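Local coordinates for lumazine protein (Photobacterium kishitanii, PDB 3A3G) that serves as an antenna protein that binds a ribityl-lumazine chromophore and shifts bacterial luciferase emission to shorter wavelengths, at residues 45-50 with 100-105; 68-73 with 177-182. One frame throughout, in Å; residues are numbered along the deposited sequence.

Interaction 1 (45-50 with 100-105); sequences NGCSLT and GNIKGV. With DLZ (1-deoxy-1-(6,7-dimethyl-2,4-dioxo-3,4-dihydropteridin-8(2H)-yl)-D-ribitol), chain C.
I102 carries CG1 anti to its carbonyl carbon (chi1 -64°), and a further turn about chi2 (-59°) folds CD1 back toward G46. These two torsions lay the ethyl arm against the start of strand 47-55. I102 CD1 rests 3.4 Å from G46 O, and I102 CG1 lies 3.8 Å from C47 CB. The contact joins the two lumazine-binding repeats of a riboflavin synthase-type fold beside the ligand pocket of the first.

The backbones also meet. S48 N donates to G100 O at 3.0 Å in a nearly straight bond (N-H...O 178°), and meets a lone pair of G100 O in its carbonyl plane. G100 CA approaches G46 O as a CA-H...O contact.

Both segments grip the lumazine. T50 N binds O4 of the ring system at 2.9 Å. The ribityl chain is held by backbone atoms from both repeats: its O2' donates to S48 O at 2.7 Å. Beyond the segments, D62 O, D64 N and A66 N also hydrogen-bond the ligand. At the far end of the ribityl chain, I102 N donates to O4' at 2.9 Å, while O5' donates to I102 O at 2.7 Å.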
# COMPACT_ATOMS: atom_id res chain seq x y z
N ASN A 45 -0.55 3.27 -0.65
CA ASN A 45 0.05 1.91 -0.82
C ASN A 45 0.98 1.53 0.31
O ASN A 45 2.04 0.93 0.09
CB ASN A 45 0.78 1.76 -2.15
CG ASN A 45 -0.17 1.58 -3.35
OD1 ASN A 45 -1.33 1.20 -3.20
ND2 ASN A 45 0.33 1.86 -4.55
N GLY A 46 0.59 1.87 1.54
CA GLY A 46 1.37 1.51 2.75
C GLY A 46 2.54 2.41 3.03
O GLY A 46 3.25 2.23 4.01
N CYS A 47 2.79 3.38 2.14
CA CYS A 47 3.99 4.21 2.28
C CYS A 47 3.62 5.56 2.86
O CYS A 47 2.74 6.26 2.34
CB CYS A 47 4.71 4.40 0.91
SG CYS A 47 6.24 5.37 0.99
N SER A 48 4.29 5.93 3.94
CA SER A 48 4.12 7.27 4.52
C SER A 48 4.63 8.40 3.61
O SER A 48 5.83 8.43 3.24
CB SER A 48 4.81 7.32 5.88
OG SER A 48 4.60 8.57 6.46
N LEU A 49 3.72 9.32 3.25
CA LEU A 49 4.01 10.41 2.33
C LEU A 49 3.29 11.66 2.84
O LEU A 49 2.31 11.54 3.58
CB LEU A 49 3.53 10.08 0.90
CG LEU A 49 4.07 8.83 0.18
CD1 LEU A 49 3.32 8.67 -1.19
CD2 LEU A 49 5.60 8.91 -0.02
N THR A 50 3.80 12.83 2.46
CA THR A 50 3.23 14.13 2.88
C THR A 50 2.48 14.78 1.72
O THR A 50 3.07 14.97 0.66
CB THR A 50 4.40 15.04 3.35
OG1 THR A 50 5.18 14.31 4.31
CG2 THR A 50 3.90 16.36 4.05
N GLY A 100 4.37 2.72 8.04
CA GLY A 100 4.50 3.37 6.72
C GLY A 100 5.95 3.42 6.26
O GLY A 100 6.28 4.04 5.24
N ASN A 101 6.83 2.74 6.99
CA ASN A 101 8.19 2.57 6.51
C ASN A 101 8.30 1.32 5.64
O ASN A 101 8.37 0.22 6.16
CB ASN A 101 9.21 2.45 7.65
CG ASN A 101 10.68 2.60 7.11
OD1 ASN A 101 11.01 3.62 6.53
ND2 ASN A 101 11.48 1.58 7.25
N ILE A 102 8.31 1.51 4.33
CA ILE A 102 8.32 0.37 3.38
C ILE A 102 9.75 -0.17 3.30
O ILE A 102 10.70 0.58 3.05
CB ILE A 102 7.83 0.75 1.99
CG1 ILE A 102 6.34 1.20 1.99
CG2 ILE A 102 8.00 -0.46 0.98
CD1 ILE A 102 5.38 0.09 2.53
N LYS A 103 9.89 -1.46 3.57
CA LYS A 103 11.19 -2.11 3.68
C LYS A 103 11.71 -2.35 2.29
O LYS A 103 12.93 -2.27 2.06
CB LYS A 103 11.08 -3.44 4.42
CG LYS A 103 10.40 -3.30 5.75
CD LYS A 103 11.09 -2.25 6.69
CE LYS A 103 10.38 -2.24 8.04
NZ LYS A 103 10.35 -0.92 8.72
N GLY A 104 10.80 -2.60 1.36
CA GLY A 104 11.21 -2.74 -0.03
C GLY A 104 10.14 -3.30 -0.90
O GLY A 104 9.03 -3.55 -0.45
N VAL A 105 10.48 -3.46 -2.18
CA VAL A 105 9.55 -4.00 -3.19
C VAL A 105 9.69 -5.54 -3.30
O VAL A 105 10.79 -6.07 -3.29
CB VAL A 105 9.77 -3.32 -4.61
CG1 VAL A 105 9.00 -4.00 -5.67
CG2 VAL A 105 9.37 -1.90 -4.57
C7 DLZ C . 8.30 9.43 6.28
C7A DLZ C . 8.00 10.07 5.08
C5A DLZ C . 7.12 11.15 5.09
C6 DLZ C . 6.51 11.54 6.30
N5 DLZ C . 6.86 11.84 3.89
C4A DLZ C . 7.44 11.44 2.65
C4 DLZ C . 7.16 12.04 1.41
O4 DLZ C . 6.38 12.98 1.24
N3 DLZ C . 7.82 11.60 0.27
C2 DLZ C . 8.71 10.57 0.33
O2 DLZ C . 9.29 10.17 -0.68
N1 DLZ C . 8.96 9.96 1.52
C8 DLZ C . 8.33 10.37 2.67
N8 DLZ C . 8.64 9.71 3.85
C1' DLZ C . 9.62 8.59 3.75
C2' DLZ C . 9.01 7.28 3.20
O2' DLZ C . 7.88 6.84 3.99
C3' DLZ C . 10.08 6.20 3.27
O3' DLZ C . 11.16 6.71 2.51
C4' DLZ C . 9.67 4.88 2.66
O4' DLZ C . 8.64 4.21 3.41
C5' DLZ C . 10.88 3.94 2.59
O5' DLZ C . 10.50 2.88 1.71

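Interaction 2 (68-73 with 177-182); sequences NTTTFR and DVNVET. With DLZ (1-deoxy-1-(6,7-dimethyl-2,4-dioxo-3,4-dihydropteridin-8(2H)-yl)-D-ribitol), chain C.
N179 OD1 gathers the backbone of T71 and, more loosely, its hydroxyl. T71 N donates to N179 OD1 at 2.9 Å, in the carbonyl plane and on a lone pair, although the bond is bent (N-H...O 143°). T71 OG1 is 3.5 Å from the same N179 OD1, at most a weak bond. T70 CA closes in, 3.3 Å from N179 OD1. N179 sends CG anti to its carbonyl carbon (chi1 -74°), and this carries the amide from strand 177-182 of the second lumazine-binding repeat to the 68-73 loop of the first.

The other end of the amide is used as well. N179 ND2 donates to a water at 2.9 Å and to N45 O. The same water is hydrogen-bonded to T71 OG1 at 2.6 Å, so it bridges the two side chains. It also sits over the centre of one face of the F72 ring, 3.2 Å above the plane. The ring and the N179 amide are turned 39° apart.

Van der Waals packing adds to this. The methyl CG2 of T71 lies 3.7 Å from D177 CB, and the acid group of D177 turns to T107. On the ligand side, T69 OG1 is 2.6 Å from O5' of the ribityl chain, but A66 O could also take its proton.

One buried amide thus spends both ends on joining the repeats. Its oxygen fixes the loop backbone, and its nitrogen is satisfied by the water and N45. The loop that carries T69 is tied to the second repeat close to the end of the ribityl chain.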
# COMPACT_ATOMS: atom_id res chain seq x y z
N ASN A 68 13.37 4.83 -4.10
CA ASN A 68 14.22 3.65 -4.39
C ASN A 68 13.78 2.34 -3.75
O ASN A 68 14.38 1.26 -4.02
CB ASN A 68 15.67 3.96 -3.96
CG ASN A 68 16.28 5.05 -4.78
OD1 ASN A 68 16.75 6.05 -4.23
ND2 ASN A 68 16.24 4.91 -6.08
N THR A 69 12.74 2.42 -2.90
CA THR A 69 12.34 1.30 -2.06
C THR A 69 10.84 1.00 -2.14
O THR A 69 10.32 0.27 -1.29
CB THR A 69 12.73 1.55 -0.58
OG1 THR A 69 12.28 2.85 -0.14
CG2 THR A 69 14.26 1.55 -0.41
N THR A 70 10.16 1.58 -3.14
CA THR A 70 8.71 1.49 -3.30
C THR A 70 8.36 1.32 -4.79
O THR A 70 9.23 1.46 -5.66
CB THR A 70 7.96 2.71 -2.76
OG1 THR A 70 8.37 3.89 -3.46
CG2 THR A 70 8.17 2.89 -1.24
N THR A 71 7.10 1.04 -5.09
CA THR A 71 6.68 0.82 -6.49
C THR A 71 6.33 2.11 -7.24
O THR A 71 6.10 2.05 -8.42
CB THR A 71 5.44 -0.08 -6.53
OG1 THR A 71 4.42 0.53 -5.73
CG2 THR A 71 5.77 -1.48 -6.00
N PHE A 72 6.31 3.27 -6.56
CA PHE A 72 5.80 4.49 -7.17
C PHE A 72 6.46 4.83 -8.51
O PHE A 72 5.73 5.22 -9.44
CB PHE A 72 5.86 5.72 -6.25
CG PHE A 72 4.95 5.63 -5.06
CD1 PHE A 72 3.61 6.02 -5.16
CD2 PHE A 72 5.45 5.20 -3.84
CE1 PHE A 72 2.76 5.95 -3.99
CE2 PHE A 72 4.62 5.10 -2.67
CZ PHE A 72 3.26 5.48 -2.76
N ARG A 73 7.78 4.67 -8.61
CA ARG A 73 8.54 5.02 -9.82
C ARG A 73 7.99 4.35 -11.08
O ARG A 73 8.09 4.90 -12.17
CB ARG A 73 10.03 4.67 -9.59
CG ARG A 73 11.01 5.18 -10.62
CD ARG A 73 12.48 4.98 -10.13
NE ARG A 73 12.68 3.70 -9.44
CZ ARG A 73 13.65 3.47 -8.55
NH1 ARG A 73 14.52 4.43 -8.25
NH2 ARG A 73 13.76 2.27 -7.98
N ASP A 177 4.45 -5.91 -8.82
CA ASP A 177 5.27 -5.46 -7.70
C ASP A 177 4.40 -4.84 -6.61
O ASP A 177 3.34 -4.24 -6.92
CB ASP A 177 6.29 -4.44 -8.15
CG ASP A 177 7.41 -5.04 -9.03
OD1 ASP A 177 7.55 -6.27 -9.12
OD2 ASP A 177 8.16 -4.24 -9.60
N VAL A 178 4.82 -5.01 -5.35
CA VAL A 178 4.07 -4.52 -4.16
C VAL A 178 5.04 -3.89 -3.14
O VAL A 178 6.24 -4.20 -3.13
CB VAL A 178 3.23 -5.64 -3.48
CG1 VAL A 178 2.06 -6.16 -4.41
CG2 VAL A 178 4.14 -6.84 -2.99
N ASN A 179 4.52 -3.02 -2.27
CA ASN A 179 5.32 -2.40 -1.22
C ASN A 179 5.23 -3.30 -0.02
O ASN A 179 4.13 -3.59 0.43
CB ASN A 179 4.72 -1.01 -0.82
CG ASN A 179 4.97 0.04 -1.85
OD1 ASN A 179 5.92 -0.07 -2.64
ND2 ASN A 179 4.10 1.06 -1.89
N VAL A 180 6.34 -3.76 0.52
CA VAL A 180 6.28 -4.62 1.71
C VAL A 180 6.69 -3.87 2.98
O VAL A 180 7.76 -3.24 3.03
CB VAL A 180 7.19 -5.90 1.56
CG1 VAL A 180 7.12 -6.80 2.81
CG2 VAL A 180 6.83 -6.66 0.27
N GLU A 181 5.84 -3.90 4.00
CA GLU A 181 6.30 -3.52 5.33
C GLU A 181 6.37 -4.76 6.24
O GLU A 181 5.37 -5.50 6.42
CB GLU A 181 5.47 -2.38 5.96
CG GLU A 181 6.03 -1.98 7.39
CD GLU A 181 5.38 -0.79 8.03
OE1 GLU A 181 4.54 -0.10 7.40
OE2 GLU A 181 5.75 -0.52 9.19
N THR A 182 7.56 -5.02 6.76
CA THR A 182 7.74 -6.10 7.74
C THR A 182 7.64 -5.50 9.14
O THR A 182 7.96 -4.32 9.36
CB THR A 182 9.07 -6.89 7.57
OG1 THR A 182 10.16 -5.98 7.53
CG2 THR A 182 9.09 -7.71 6.25
C7 DLZ C . 8.30 9.43 6.28
C7A DLZ C . 8.00 10.07 5.08
C5A DLZ C . 7.12 11.15 5.09
C6 DLZ C . 6.51 11.54 6.30
N5 DLZ C . 6.86 11.84 3.89
C4A DLZ C . 7.44 11.44 2.65
C4 DLZ C . 7.16 12.04 1.41
O4 DLZ C . 6.38 12.98 1.24
N3 DLZ C . 7.82 11.60 0.27
C2 DLZ C . 8.71 10.57 0.33
O2 DLZ C . 9.29 10.17 -0.68
N1 DLZ C . 8.96 9.96 1.52
C8 DLZ C . 8.33 10.37 2.67
N8 DLZ C . 8.64 9.71 3.85
C1' DLZ C . 9.62 8.59 3.75
C2' DLZ C . 9.01 7.28 3.20
O2' DLZ C . 7.88 6.84 3.99
C3' DLZ C . 10.08 6.20 3.27
O3' DLZ C . 11.16 6.71 2.51
C4' DLZ C . 9.67 4.88 2.66
O4' DLZ C . 8.64 4.21 3.41
C5' DLZ C . 10.88 3.94 2.59
O5' DLZ C . 10.50 2.88 1.71
O HOH W 1 3.41 2.48 -4.37

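In the fold
Both interactions are buried and join the first lumazine-binding repeat to the second. Their centres are about 7 Å apart. Segments 100-105 and 177-182 meet in one sheet, where K103 N and G104 pair with V180 at a classic beta bulge. On the other side, 45-50 and 68-73 are separate parts of the first repeat. Interaction 1 is mainly backbone and aliphatic, and supplies most of the ligand bonds described here. Interaction 2 is carried by an amide, threonines and a water, and meets the ligand only at the end of its ribityl chain. I102 of interaction 1 also packs against T69 of interaction 2.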